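Local coordinates for bifunctional GH43-CE protein (Bacteroides eggerthii, PDB 6MLY) that probably acts as a xylan-degrading enzyme, pairing a family 43 glycoside hydrolase domain with a carbohydrate esterase domain in one chain, at residues S46-M51 with G486-L491; P53-M58 with L109-Q114; F205-K210 with G252-T257; D535-D540 with M562-F567; A603-I608 with I622-F627. All blocks are in the same frame, centred on the assembly; numbering follows the deposited sequence.

Contacts 1, 2 and 3 involve the glycoside hydrolase part of the chain, and contacts 4 and 5 lie in the esterase part. Contact 1 ties the hydrolase to the concanavalin A-like domain; contacts 2 and 3 are nested in the loop it closes. Contacts 1 and 2 have centres 13 Å apart and touch through Thr-48 CG2 and Pro-56 CG, 3.5 Å apart. Contact 3 is centred 22 Å from contact 2. The side chain of Thr-111 in contact 2 is about 9 Å from that of Asp-143, a predicted catalytic-site residue. Contacts 4 and 5 share a sheet, with centres 12 Å apart. Contact 5 is centred 60 Å from contact 3.

Contact 1 of 5, residues S46-M51 with G486-L491; sequences STTMHM and GYRFAL
Arg-488 carries the contact from 486-491, and it meets Thr-48 and Met-51 of the turn at 46-51. At Gly-486 the backbone comes nearest to Thr-48, with the CA atoms of the two 9.4 Å apart. At Arg-488 the chain enters strand 488-491, and the side chain runs out extended from CG to NE. Met-51 comes alongside it, pointing the opposite way. The methionine is bent twice, at chi2 (-53°) and chi3 (-80°), which lays its CE over one face of the guanidinium. CE is 3.5 Å from Arg-488 CD and SD is 4.1 Å from Arg-488 NE. Thr-48 crosses the arginine at about a right angle and brings its CG2 methyl to 4.2 Å from Arg-488 NH2. A type II' turn from Thr-48 to Met-51 sets both residues beside the arginine, closed by the hydrogen bond from Met-51 N to Thr-48 O. Beyond Arg-488 the strand continues between strands 370-373 and 395-401. Arg-488 NH1 has a weak hydrogen bond to Thr-371 OG1. No hydrogen bond links the two segments. The hydrolase thus meets the concanavalin A-like domain here through van der Waals contact, with methyl groups and a thioether packed on a buried, probably charged arginine.

Contact 2 of 5, residues P53-M58 with L109-Q114; sequences PGVPIM and LSTFAQ
Val-55 and Ile-57 pack their aliphatic branches on Leu-109 and Thr-111. Val-55 and Leu-109 slide past each other in opposite directions, with Val-55 CG1 3.8 Å from Leu-109 CD2. Ile-57 meets the other branch of the same leucine tip to tip, its CG1 3.7 Å from Leu-109 CD1. In Leu-109, CD2 serves Val-55, while CD1 meets Ile-57 and also lies near Val-55 CG1. Methyl-to-methyl contact also joins Val-55 CG2 and Thr-111 CG2, at 3.6 Å. Shortening Val-55 to an alanine would probably leave Leu-109 CD2 and the Thr-111 methyl without their partner and open a gap between the strands.

The polar side belongs to Thr-111. Its OG1 stands opposite the backbone N (chi1 -173°), which leaves CG2 to face Val-55, while OG1 is hydrogen-bonded to Trp-96 O. No hydrogen bond crosses between the segments, so side chains alone make this join. Strand 56-60 belongs to one four-stranded antiparallel sheet and strand 106-113 to the next. Such packing between successive antiparallel sheets is that of neighbouring blades in the five-bladed beta-propeller of family 43 glycoside hydrolases.

Contact 3 of 5, residues F205-K210 with G252-T257; sequences FKVNGK and GGLVDT
Strands 205-207 and 252-256 run in roughly the same direction, with 38° between their axes and a closest approach of 8.6 Å. Phe-205 and Leu-254 are nearest in backbone, their CA atoms 7.2 Å apart. That is too wide for a shared sheet, and no hydrogen bond crosses. Each strand pairs elsewhere. Strand 203-207 turns back into 210-214 through a two-residue hairpin turn, closed by Val-207 N to Lys-210 O and by Lys-210 N to Val-207 O. Strand 250-256 pairs with 262-269. The two sheets are consistent with neighbouring blades of the five-bladed beta-propeller known for family 43, and the contact lies where they meet.

Phe-205 does most of the touching. Its CG lies on the far side of CB from the carbonyl carbon (chi1 -63°), which directs the ring at the backbone of the other strand. One ring face lies against the backbone, with Leu-254 N 3.8 Å above its plane and off-centre, nearest to CE2. At one corner CE1 is 3.4 Å from Leu-254 O, and at another CE2 is 3.6 Å from Gly-253 CA. The glycine matters here, because a CB at Gly-253 would run into the ring. Replacing the phenylalanine with a serine would probably leave the backbone at Gly-253 and Leu-254 without its cover and open a gap between the sheets. The ring also makes a cation-pi contact with Arg-101. Further along, Val-207 CG2 and Leu-254 CD1 make a looser apolar contact at 4.4 Å. Trp-262 packs on both of these side chains.

Contact 4 of 5, residues D535-D540 with M562-F567; sequences DIYLPD and MKQAAF
In the alpha/beta-hydrolase fold of the esterase domain, Asp-535 and Tyr-537 of strand 533-537 meet the first turn of helix 563-577 at Lys-563 and Phe-567. The strand segment and the helix segment run in similar directions, with 24° between them and an axis separation of 10.4 Å. Two interactions of different kinds hold the faces together.

The first is a salt bridge. Lys-563 NZ donates a hydrogen bond to Asp-535 OD1 at 2.6 Å. It meets that oxygen from above the carboxylate plane, 42° out of it. Beyond CG the lysine chain is extended, and it crosses the aspartate at about a right angle. Each partner has a second tie: Lys-563 NZ also bridges to Asp-521 OD1, and Asp-535 OD1 accepts a bond from Asp-521 N. The two carboxylates, of Asp-535 and Asp-521, would probably stabilise the charge of the buried lysine.

The second is a face-to-face stack of Tyr-537 and Phe-567. The centroids are 3.6 Å apart and the planes are tilted by 13°. Phe-567 CE1 lies over the centre of the tyrosine ring, and Tyr-537 CZ lies over the centre of the phenylalanine ring. Phe-567 has CG opposite its backbone N (chi1 -174°), which swings its ring off the helix and across Tyr-537.

Strand 533-537 is flanked by antiparallel strands 518-523 and 579-584. The helix makes the crossover between parallel strands 546-552 and 579-584, with Ala-566 resting on Leu-551 and Ser-583.

Contact 5 of 5, residues A603-I608 with I622-F627; sequences AAIRFI and IGITGF
Ile-622 points its CD1 methyl at two isoleucines of helix 596-610, Ile-605 and Ile-608. These lie three residues apart, so both project from the same side of the helix. Each turns its CG2 methyl to the strand residue. Ile-605 CG2 is 4.1 Å from Ile-622 CD1, and Ile-608 CG2 is 3.9 Å from the same atom. Ile-622 meets both at a slant rather than end on. Its CG1 lies across CB from the carbonyl carbon (chi1 -60°) and its chain is extended at chi2 (178°), which carries CD1 out to the helix. In Ile-608 it is the CG2 branch, not CD1, that makes the contact. Ile-605 uses both branches. While CG2 serves Ile-622, its CD1 reaches along to Ile-624 CD1, at a looser 4.4 Å.

No polar atom takes part, and no hydrogen bond crosses. The helix and strand segments run roughly antiparallel, at 152°, with axes 11.1 Å apart. Val-548 and Val-550 of strand 546-552 pack beside Ile-622, and Val-672 of strand 671-675 beside Ile-624. Strand 621-627 is parallel to both strands. Gly-626, near its end, fits the first glycine of a possible GxSxG nucleophile elbow. A helix packed on a central parallel strand that probably runs into a nucleophile elbow is characteristic of the alpha/beta-hydrolase fold.

Contact 1 of 5, residues S46-M51 with G486-L491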
# COMPACT_ATOMS: atom_id res chain seq x y z
N SER A 46 7.78 24.78 1.98
CA SER A 46 7.20 23.57 1.38
C SER A 46 5.67 23.66 1.37
O SER A 46 5.08 24.52 2.03
CB SER A 46 7.67 22.36 2.14
OG SER A 46 7.62 21.21 1.33
N THR A 47 5.04 22.77 0.59
CA THR A 47 3.58 22.67 0.49
C THR A 47 3.10 21.39 1.19
O THR A 47 3.65 20.31 0.98
CB THR A 47 3.12 22.70 -0.97
OG1 THR A 47 3.55 23.91 -1.59
CG2 THR A 47 1.62 22.60 -1.12
N THR A 48 2.08 21.56 2.06
CA THR A 48 1.32 20.46 2.66
C THR A 48 -0.19 20.69 2.49
O THR A 48 -0.99 19.93 3.05
CB THR A 48 1.64 20.31 4.16
OG1 THR A 48 1.24 21.52 4.82
CG2 THR A 48 3.10 20.01 4.41
N MET A 49 -0.57 21.72 1.73
CA MET A 49 -1.95 21.99 1.34
C MET A 49 -2.85 22.04 2.58
O MET A 49 -2.74 22.97 3.38
CB MET A 49 -2.44 20.91 0.35
CG MET A 49 -1.77 21.01 -1.01
SD MET A 49 -1.77 19.43 -1.90
CE MET A 49 -0.59 19.81 -3.19
N HIS A 50 -3.66 20.99 2.78
CA HIS A 50 -4.79 21.00 3.70
C HIS A 50 -4.39 20.51 5.09
O HIS A 50 -5.25 20.38 5.95
CB HIS A 50 -5.94 20.15 3.13
CG HIS A 50 -5.53 18.76 2.81
ND1 HIS A 50 -5.27 18.35 1.52
CD2 HIS A 50 -5.26 17.70 3.61
CE1 HIS A 50 -4.89 17.09 1.53
NE2 HIS A 50 -4.88 16.67 2.80
N MET A 51 -3.10 20.25 5.31
CA MET A 51 -2.60 19.82 6.62
C MET A 51 -2.50 21.03 7.56
O MET A 51 -2.37 22.17 7.14
CB MET A 51 -1.22 19.17 6.51
CG MET A 51 -1.17 17.98 5.57
SD MET A 51 -2.42 16.70 5.90
CE MET A 51 -1.65 15.83 7.26
N GLY A 486 0.98 13.01 -0.99
CA GLY A 486 1.51 11.68 -0.72
C GLY A 486 0.64 10.93 0.27
O GLY A 486 -0.14 11.54 1.02
N TYR A 487 0.76 9.61 0.25
CA TYR A 487 0.11 8.77 1.25
C TYR A 487 0.79 9.03 2.59
O TYR A 487 2.01 9.02 2.69
CB TYR A 487 0.17 7.29 0.84
CG TYR A 487 -0.96 6.86 -0.05
CD1 TYR A 487 -1.14 7.44 -1.30
CD2 TYR A 487 -1.87 5.89 0.34
CE1 TYR A 487 -2.18 7.06 -2.13
CE2 TYR A 487 -2.91 5.49 -0.48
CZ TYR A 487 -3.07 6.08 -1.72
OH TYR A 487 -4.10 5.70 -2.53
N ARG A 488 -0.03 9.28 3.61
CA ARG A 488 0.44 9.51 4.96
C ARG A 488 -0.03 8.36 5.87
O ARG A 488 -1.11 7.79 5.67
CB ARG A 488 -0.08 10.86 5.46
CG ARG A 488 0.59 12.07 4.82
CD ARG A 488 0.08 13.37 5.41
NE ARG A 488 0.91 14.52 5.08
CZ ARG A 488 1.86 15.03 5.87
NH1 ARG A 488 2.04 14.57 7.09
NH2 ARG A 488 2.63 16.01 5.42
N PHE A 489 0.82 8.01 6.84
CA PHE A 489 0.40 7.26 8.01
C PHE A 489 -0.59 8.13 8.79
O PHE A 489 -0.46 9.35 8.81
CB PHE A 489 1.61 6.85 8.86
CG PHE A 489 2.54 5.89 8.17
CD1 PHE A 489 2.12 4.60 7.86
CD2 PHE A 489 3.83 6.25 7.83
CE1 PHE A 489 2.97 3.71 7.22
CE2 PHE A 489 4.68 5.36 7.19
CZ PHE A 489 4.25 4.10 6.88
N ALA A 490 -1.58 7.49 9.42
CA ALA A 490 -2.70 8.20 10.02
C ALA A 490 -3.21 7.44 11.26
O ALA A 490 -3.66 6.30 11.13
CB ALA A 490 -3.80 8.37 9.00
N LEU A 491 -3.12 8.08 12.43
CA LEU A 491 -3.82 7.63 13.63
C LEU A 491 -5.23 8.21 13.58
O LEU A 491 -5.38 9.41 13.37
CB LEU A 491 -3.11 8.09 14.91
CG LEU A 491 -1.60 7.85 15.03
CD1 LEU A 491 -1.24 7.42 16.44
CD2 LEU A 491 -1.09 6.82 14.04

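Contact 2 of 5, residues P53-M58 with L109-Q114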
# COMPACT_ATOMS: atom_id res chain seq x y z
N PRO A 53 -0.39 21.82 11.29
CA PRO A 53 -0.03 23.13 10.76
C PRO A 53 0.42 23.13 9.29
O PRO A 53 0.57 22.05 8.68
CB PRO A 53 1.13 23.58 11.66
CG PRO A 53 1.79 22.30 12.06
CD PRO A 53 0.63 21.34 12.23
N GLY A 54 0.64 24.34 8.75
CA GLY A 54 0.87 24.59 7.31
C GLY A 54 2.22 25.23 7.03
O GLY A 54 2.86 25.80 7.92
N VAL A 55 2.64 25.13 5.76
CA VAL A 55 3.92 25.66 5.22
C VAL A 55 5.06 25.24 6.15
O VAL A 55 5.54 26.04 6.95
CB VAL A 55 3.89 27.18 5.01
CG1 VAL A 55 5.08 27.65 4.16
CG2 VAL A 55 2.59 27.66 4.39
N PRO A 56 5.52 23.97 6.09
CA PRO A 56 6.67 23.53 6.88
C PRO A 56 8.00 24.09 6.38
O PRO A 56 8.28 24.04 5.18
CB PRO A 56 6.66 22.00 6.74
CG PRO A 56 5.92 21.74 5.44
CD PRO A 56 4.94 22.88 5.28
N ILE A 57 8.81 24.61 7.31
CA ILE A 57 10.16 25.07 7.03
C ILE A 57 11.12 23.96 7.47
O ILE A 57 10.97 23.42 8.56
CB ILE A 57 10.48 26.41 7.73
CG1 ILE A 57 9.43 27.48 7.44
CG2 ILE A 57 11.88 26.89 7.38
CD1 ILE A 57 8.53 27.80 8.61
N MET A 58 12.10 23.66 6.61
CA MET A 58 13.11 22.63 6.84
C MET A 58 14.50 23.27 6.81
O MET A 58 14.78 24.11 5.97
CB MET A 58 13.05 21.55 5.76
CG MET A 58 11.76 20.76 5.77
SD MET A 58 11.85 19.31 4.70
CE MET A 58 10.12 18.81 4.71
N LEU A 109 8.55 34.88 4.26
CA LEU A 109 7.85 33.68 3.81
C LEU A 109 6.43 34.04 3.36
O LEU A 109 5.68 34.66 4.11
CB LEU A 109 7.82 32.68 4.97
CG LEU A 109 7.99 31.22 4.56
CD1 LEU A 109 7.80 30.30 5.77
CD2 LEU A 109 7.03 30.85 3.44
N SER A 110 6.07 33.64 2.13
CA SER A 110 4.75 33.90 1.57
C SER A 110 4.11 32.58 1.11
O SER A 110 4.81 31.67 0.68
CB SER A 110 4.81 34.88 0.43
OG SER A 110 5.23 34.24 -0.77
N THR A 111 2.77 32.51 1.19
CA THR A 111 1.98 31.54 0.45
C THR A 111 0.62 32.15 0.11
O THR A 111 0.28 33.24 0.56
CB THR A 111 1.83 30.22 1.22
OG1 THR A 111 1.20 29.28 0.36
CG2 THR A 111 1.02 30.35 2.49
N PHE A 112 -0.15 31.40 -0.70
CA PHE A 112 -1.51 31.72 -1.11
C PHE A 112 -2.38 30.47 -0.91
O PHE A 112 -1.85 29.38 -0.66
CB PHE A 112 -1.55 32.17 -2.57
CG PHE A 112 -1.14 31.09 -3.55
CD1 PHE A 112 -2.09 30.42 -4.30
CD2 PHE A 112 0.19 30.74 -3.70
CE1 PHE A 112 -1.72 29.42 -5.18
CE2 PHE A 112 0.56 29.74 -4.58
CZ PHE A 112 -0.39 29.08 -5.33
N ALA A 113 -3.70 30.63 -1.05
CA ALA A 113 -4.63 29.50 -0.93
C ALA A 113 -5.97 29.83 -1.59
O ALA A 113 -6.58 30.85 -1.29
CB ALA A 113 -4.81 29.14 0.53
N GLN A 114 -6.41 28.92 -2.47
CA GLN A 114 -7.73 28.96 -3.13
C GLN A 114 -8.84 28.63 -2.12
O GLN A 114 -9.99 28.97 -2.33
CB GLN A 114 -7.76 27.99 -4.31
CG GLN A 114 -6.75 28.33 -5.39
CD GLN A 114 -6.70 27.29 -6.48
OE1 GLN A 114 -7.53 27.29 -7.39
NE2 GLN A 114 -5.71 26.41 -6.40

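Contact 3 of 5, residues F205-K210 with G252-T257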
# COMPACT_ATOMS: atom_id res chain seq x y z
N PHE A 205 15.53 34.49 -9.36
CA PHE A 205 16.85 34.63 -8.75
C PHE A 205 17.70 35.58 -9.62
O PHE A 205 17.81 35.40 -10.84
CB PHE A 205 17.53 33.26 -8.62
CG PHE A 205 16.80 32.32 -7.69
CD1 PHE A 205 17.18 32.20 -6.36
CD2 PHE A 205 15.71 31.60 -8.14
CE1 PHE A 205 16.50 31.35 -5.51
CE2 PHE A 205 15.02 30.76 -7.28
CZ PHE A 205 15.42 30.63 -5.97
N LYS A 206 18.27 36.60 -8.97
CA LYS A 206 19.28 37.44 -9.58
C LYS A 206 20.66 36.90 -9.20
O LYS A 206 20.98 36.81 -8.02
CB LYS A 206 19.09 38.89 -9.14
CG LYS A 206 19.87 39.92 -9.96
CD LYS A 206 19.73 41.32 -9.41
CE LYS A 206 20.52 42.34 -10.20
NZ LYS A 206 20.17 43.72 -9.80
N VAL A 207 21.44 36.51 -10.21
CA VAL A 207 22.80 36.02 -10.02
C VAL A 207 23.72 36.77 -10.97
O VAL A 207 23.48 36.80 -12.18
CB VAL A 207 22.90 34.50 -10.27
CG1 VAL A 207 24.35 34.03 -10.22
CG2 VAL A 207 22.05 33.71 -9.30
N ASN A 208 24.77 37.37 -10.41
CA ASN A 208 25.86 37.92 -11.18
C ASN A 208 25.33 39.03 -12.09
O ASN A 208 25.73 39.13 -13.25
CB ASN A 208 26.56 36.80 -11.96
CG ASN A 208 28.03 37.06 -12.20
OD1 ASN A 208 28.71 37.59 -11.33
ND2 ASN A 208 28.52 36.68 -13.37
N GLY A 209 24.41 39.84 -11.56
CA GLY A 209 23.79 40.95 -12.29
C GLY A 209 23.08 40.50 -13.56
O GLY A 209 23.16 41.17 -14.58
N LYS A 210 22.40 39.35 -13.48
CA LYS A 210 21.46 38.89 -14.50
C LYS A 210 20.27 38.22 -13.79
O LYS A 210 20.46 37.55 -12.78
CB LYS A 210 22.14 37.91 -15.47
CG LYS A 210 23.03 38.56 -16.53
CD LYS A 210 22.83 37.98 -17.92
CE LYS A 210 23.59 38.72 -19.00
NZ LYS A 210 24.89 38.07 -19.29
N GLY A 252 11.36 24.50 -9.48
CA GLY A 252 12.33 24.84 -8.45
C GLY A 252 13.10 26.10 -8.81
O GLY A 252 12.62 26.93 -9.60
N GLY A 253 14.29 26.24 -8.23
CA GLY A 253 15.18 27.36 -8.48
C GLY A 253 16.63 26.99 -8.19
O GLY A 253 16.94 25.80 -8.04
N LEU A 254 17.49 28.01 -8.11
CA LEU A 254 18.93 27.84 -7.87
C LEU A 254 19.23 27.96 -6.38
O LEU A 254 18.56 28.68 -5.66
CB LEU A 254 19.70 28.91 -8.65
CG LEU A 254 19.71 28.74 -10.17
CD1 LEU A 254 20.30 29.98 -10.84
CD2 LEU A 254 20.49 27.50 -10.57
N VAL A 255 20.27 27.24 -5.95
CA VAL A 255 20.91 27.43 -4.66
C VAL A 255 22.40 27.16 -4.83
O VAL A 255 22.78 26.24 -5.55
CB VAL A 255 20.32 26.54 -3.55
CG1 VAL A 255 20.35 25.07 -3.92
CG2 VAL A 255 21.04 26.78 -2.23
N ASP A 256 23.22 27.96 -4.16
CA ASP A 256 24.67 27.90 -4.25
C ASP A 256 25.21 27.39 -2.91
O ASP A 256 24.50 27.38 -1.92
CB ASP A 256 25.26 29.26 -4.64
CG ASP A 256 25.04 30.37 -3.63
OD1 ASP A 256 23.99 30.36 -2.94
OD2 ASP A 256 25.91 31.26 -3.55
N THR A 257 26.47 26.95 -2.93
CA THR A 257 27.20 26.54 -1.74
C THR A 257 28.23 27.62 -1.40
O THR A 257 28.69 28.32 -2.29
CB THR A 257 27.87 25.18 -1.93
OG1 THR A 257 28.85 25.30 -2.96
CG2 THR A 257 26.89 24.08 -2.30

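Contact 4 of 5, residues D535-D540 with M562-F567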
# COMPACT_ATOMS: atom_id res chain seq x y z
N ASP A 535 -0.27 -14.39 -4.70
CA ASP A 535 0.19 -13.72 -3.48
C ASP A 535 1.16 -14.65 -2.74
O ASP A 535 0.80 -15.78 -2.41
CB ASP A 535 -0.98 -13.35 -2.56
CG ASP A 535 -2.00 -12.42 -3.19
OD1 ASP A 535 -1.70 -11.82 -4.23
OD2 ASP A 535 -3.11 -12.30 -2.62
N ILE A 536 2.38 -14.16 -2.47
CA ILE A 536 3.40 -14.92 -1.75
C ILE A 536 3.39 -14.49 -0.27
O ILE A 536 3.13 -13.32 0.02
CB ILE A 536 4.79 -14.74 -2.39
CG1 ILE A 536 4.75 -15.07 -3.89
CG2 ILE A 536 5.85 -15.55 -1.66
CD1 ILE A 536 6.08 -14.93 -4.59
N TYR A 537 3.63 -15.45 0.63
CA TYR A 537 3.70 -15.25 2.08
C TYR A 537 4.78 -16.15 2.67
O TYR A 537 4.74 -17.37 2.47
CB TYR A 537 2.38 -15.64 2.75
CG TYR A 537 1.15 -14.89 2.31
CD1 TYR A 537 0.38 -15.34 1.25
CD2 TYR A 537 0.74 -13.74 2.97
CE1 TYR A 537 -0.77 -14.67 0.85
CE2 TYR A 537 -0.40 -13.05 2.58
CZ TYR A 537 -1.16 -13.52 1.52
OH TYR A 537 -2.28 -12.84 1.14
N LEU A 538 5.73 -15.57 3.41
CA LEU A 538 6.75 -16.35 4.14
C LEU A 538 6.46 -16.30 5.63
O LEU A 538 5.85 -15.36 6.13
CB LEU A 538 8.15 -15.79 3.85
CG LEU A 538 8.46 -15.48 2.39
CD1 LEU A 538 9.92 -15.08 2.23
CD2 LEU A 538 8.13 -16.65 1.48
N PRO A 539 6.91 -17.33 6.40
CA PRO A 539 6.94 -17.23 7.86
C PRO A 539 7.94 -16.16 8.28
O PRO A 539 8.98 -16.02 7.63
CB PRO A 539 7.41 -18.61 8.34
CG PRO A 539 7.27 -19.52 7.13
CD PRO A 539 7.40 -18.62 5.92
N ASP A 540 7.63 -15.42 9.35
CA ASP A 540 8.45 -14.29 9.79
C ASP A 540 9.67 -14.79 10.59
O ASP A 540 10.55 -13.99 10.90
CB ASP A 540 7.61 -13.28 10.58
CG ASP A 540 7.99 -11.83 10.31
OD1 ASP A 540 9.20 -11.55 10.18
OD2 ASP A 540 7.07 -10.99 10.23
N MET A 562 -10.13 -14.74 -6.20
CA MET A 562 -10.52 -15.16 -4.84
C MET A 562 -9.38 -15.89 -4.13
O MET A 562 -9.62 -16.73 -3.27
CB MET A 562 -11.76 -16.06 -4.89
CG MET A 562 -13.03 -15.31 -5.25
SD MET A 562 -14.52 -16.08 -4.53
CE MET A 562 -14.54 -17.66 -5.36
N LYS A 563 -8.14 -15.53 -4.47
CA LYS A 563 -6.95 -16.07 -3.82
C LYS A 563 -6.86 -15.59 -2.37
O LYS A 563 -6.27 -16.27 -1.53
CB LYS A 563 -5.69 -15.65 -4.59
CG LYS A 563 -5.52 -14.15 -4.74
CD LYS A 563 -4.36 -13.76 -5.60
CE LYS A 563 -4.33 -12.27 -5.85
NZ LYS A 563 -3.03 -11.88 -6.44
N GLN A 564 -7.41 -14.41 -2.09
CA GLN A 564 -7.45 -13.81 -0.74
C GLN A 564 -8.30 -14.69 0.19
O GLN A 564 -7.98 -14.83 1.37
CB GLN A 564 -7.97 -12.37 -0.82
CG GLN A 564 -8.26 -11.73 0.53
CD GLN A 564 -7.05 -11.55 1.42
OE1 GLN A 564 -7.12 -11.73 2.65
NE2 GLN A 564 -5.92 -11.18 0.79
N ALA A 565 -9.40 -15.26 -0.34
CA ALA A 565 -10.32 -16.12 0.44
C ALA A 565 -9.64 -17.43 0.86
O ALA A 565 -9.88 -17.94 1.95
CB ALA A 565 -11.58 -16.39 -0.36
N ALA A 566 -8.81 -17.97 -0.04
CA ALA A 566 -8.06 -19.20 0.19
C ALA A 566 -7.06 -19.02 1.34
O ALA A 566 -6.83 -19.94 2.12
CB ALA A 566 -7.36 -19.62 -1.08
N PHE A 567 -6.47 -17.82 1.43
CA PHE A 567 -5.47 -17.52 2.45
C PHE A 567 -6.10 -17.54 3.85
O PHE A 567 -5.53 -18.10 4.79
CB PHE A 567 -4.80 -16.17 2.18
CG PHE A 567 -3.65 -15.89 3.11
CD1 PHE A 567 -2.47 -16.61 3.03
CD2 PHE A 567 -3.77 -14.93 4.11
CE1 PHE A 567 -1.42 -16.36 3.90
CE2 PHE A 567 -2.72 -14.68 4.98
CZ PHE A 567 -1.55 -15.40 4.88

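Contact 5 of 5, residues A603-I608 with I622-F627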
# COMPACT_ATOMS: atom_id res chain seq x y z
N ALA A 603 1.51 -23.04 -14.67
CA ALA A 603 2.29 -21.80 -14.95
C ALA A 603 2.69 -21.09 -13.65
O ALA A 603 3.80 -20.54 -13.55
CB ALA A 603 1.50 -20.87 -15.84
N ALA A 604 1.78 -21.06 -12.68
CA ALA A 604 2.06 -20.48 -11.37
C ALA A 604 3.21 -21.23 -10.69
O ALA A 604 4.08 -20.62 -10.09
CB ALA A 604 0.82 -20.48 -10.52
N ILE A 605 3.21 -22.56 -10.82
CA ILE A 605 4.23 -23.43 -10.21
C ILE A 605 5.57 -23.21 -10.93
O ILE A 605 6.62 -23.08 -10.28
CB ILE A 605 3.79 -24.91 -10.24
CG1 ILE A 605 2.49 -25.13 -9.46
CG2 ILE A 605 4.90 -25.82 -9.73
CD1 ILE A 605 1.72 -26.37 -9.88
N ARG A 606 5.53 -23.17 -12.26
CA ARG A 606 6.71 -22.88 -13.08
C ARG A 606 7.35 -21.57 -12.61
O ARG A 606 8.56 -21.49 -12.47
CB ARG A 606 6.35 -22.80 -14.57
CG ARG A 606 6.33 -24.14 -15.29
CD ARG A 606 6.13 -23.97 -16.78
NE ARG A 606 4.88 -23.30 -17.10
CZ ARG A 606 3.87 -23.85 -17.76
NH1 ARG A 606 4.03 -25.03 -18.34
NH2 ARG A 606 2.70 -23.24 -17.85
N PHE A 607 6.51 -20.57 -12.34
CA PHE A 607 6.97 -19.25 -11.91
C PHE A 607 7.72 -19.36 -10.57
O PHE A 607 8.77 -18.73 -10.40
CB PHE A 607 5.79 -18.28 -11.80
CG PHE A 607 6.17 -16.91 -11.30
CD1 PHE A 607 6.65 -15.94 -12.17
CD2 PHE A 607 6.05 -16.59 -9.96
CE1 PHE A 607 7.00 -14.68 -11.71
CE2 PHE A 607 6.41 -15.32 -9.50
CZ PHE A 607 6.88 -14.38 -10.38
N ILE A 608 7.16 -20.15 -9.65
CA ILE A 608 7.65 -20.28 -8.28
C ILE A 608 9.10 -20.79 -8.28
O ILE A 608 9.92 -20.32 -7.50
CB ILE A 608 6.72 -21.20 -7.46
CG1 ILE A 608 5.40 -20.49 -7.13
CG2 ILE A 608 7.39 -21.74 -6.21
CD1 ILE A 608 5.57 -19.15 -6.45
N ILE A 622 7.10 -28.51 -3.13
CA ILE A 622 5.93 -27.67 -3.42
C ILE A 622 4.66 -28.50 -3.19
O ILE A 622 4.29 -29.34 -4.02
CB ILE A 622 6.00 -27.10 -4.85
CG1 ILE A 622 7.25 -26.24 -5.06
CG2 ILE A 622 4.72 -26.35 -5.19
CD1 ILE A 622 7.40 -25.68 -6.46
N GLY A 623 3.99 -28.28 -2.05
CA GLY A 623 2.65 -28.82 -1.81
C GLY A 623 1.59 -28.03 -2.55
O GLY A 623 1.89 -26.98 -3.13
N ILE A 624 0.35 -28.51 -2.55
CA ILE A 624 -0.77 -27.82 -3.20
C ILE A 624 -2.09 -28.35 -2.64
O ILE A 624 -2.20 -29.54 -2.35
CB ILE A 624 -0.70 -27.96 -4.74
CG1 ILE A 624 -1.72 -27.06 -5.44
CG2 ILE A 624 -0.86 -29.42 -5.16
CD1 ILE A 624 -1.44 -26.86 -6.92
N THR A 625 -3.07 -27.46 -2.50
CA THR A 625 -4.35 -27.78 -1.89
C THR A 625 -5.41 -26.78 -2.37
O THR A 625 -5.10 -25.79 -3.01
CB THR A 625 -4.21 -27.82 -0.37
OG1 THR A 625 -5.48 -28.14 0.21
CG2 THR A 625 -3.71 -26.51 0.21
N GLY A 626 -6.68 -27.08 -2.07
CA GLY A 626 -7.80 -26.22 -2.42
C GLY A 626 -9.13 -26.86 -2.10
O GLY A 626 -9.20 -28.07 -1.90
N PHE A 627 -10.19 -26.05 -2.03
CA PHE A 627 -11.54 -26.53 -1.72
C PHE A 627 -12.38 -26.52 -3.01
O PHE A 627 -12.23 -25.63 -3.84
CB PHE A 627 -12.17 -25.75 -0.56
CG PHE A 627 -12.21 -24.24 -0.65
CD1 PHE A 627 -11.10 -23.48 -0.35
CD2 PHE A 627 -13.39 -23.58 -0.98
CE1 PHE A 627 -11.14 -22.09 -0.41
CE2 PHE A 627 -13.44 -22.20 -1.04
CZ PHE A 627 -12.31 -21.45 -0.76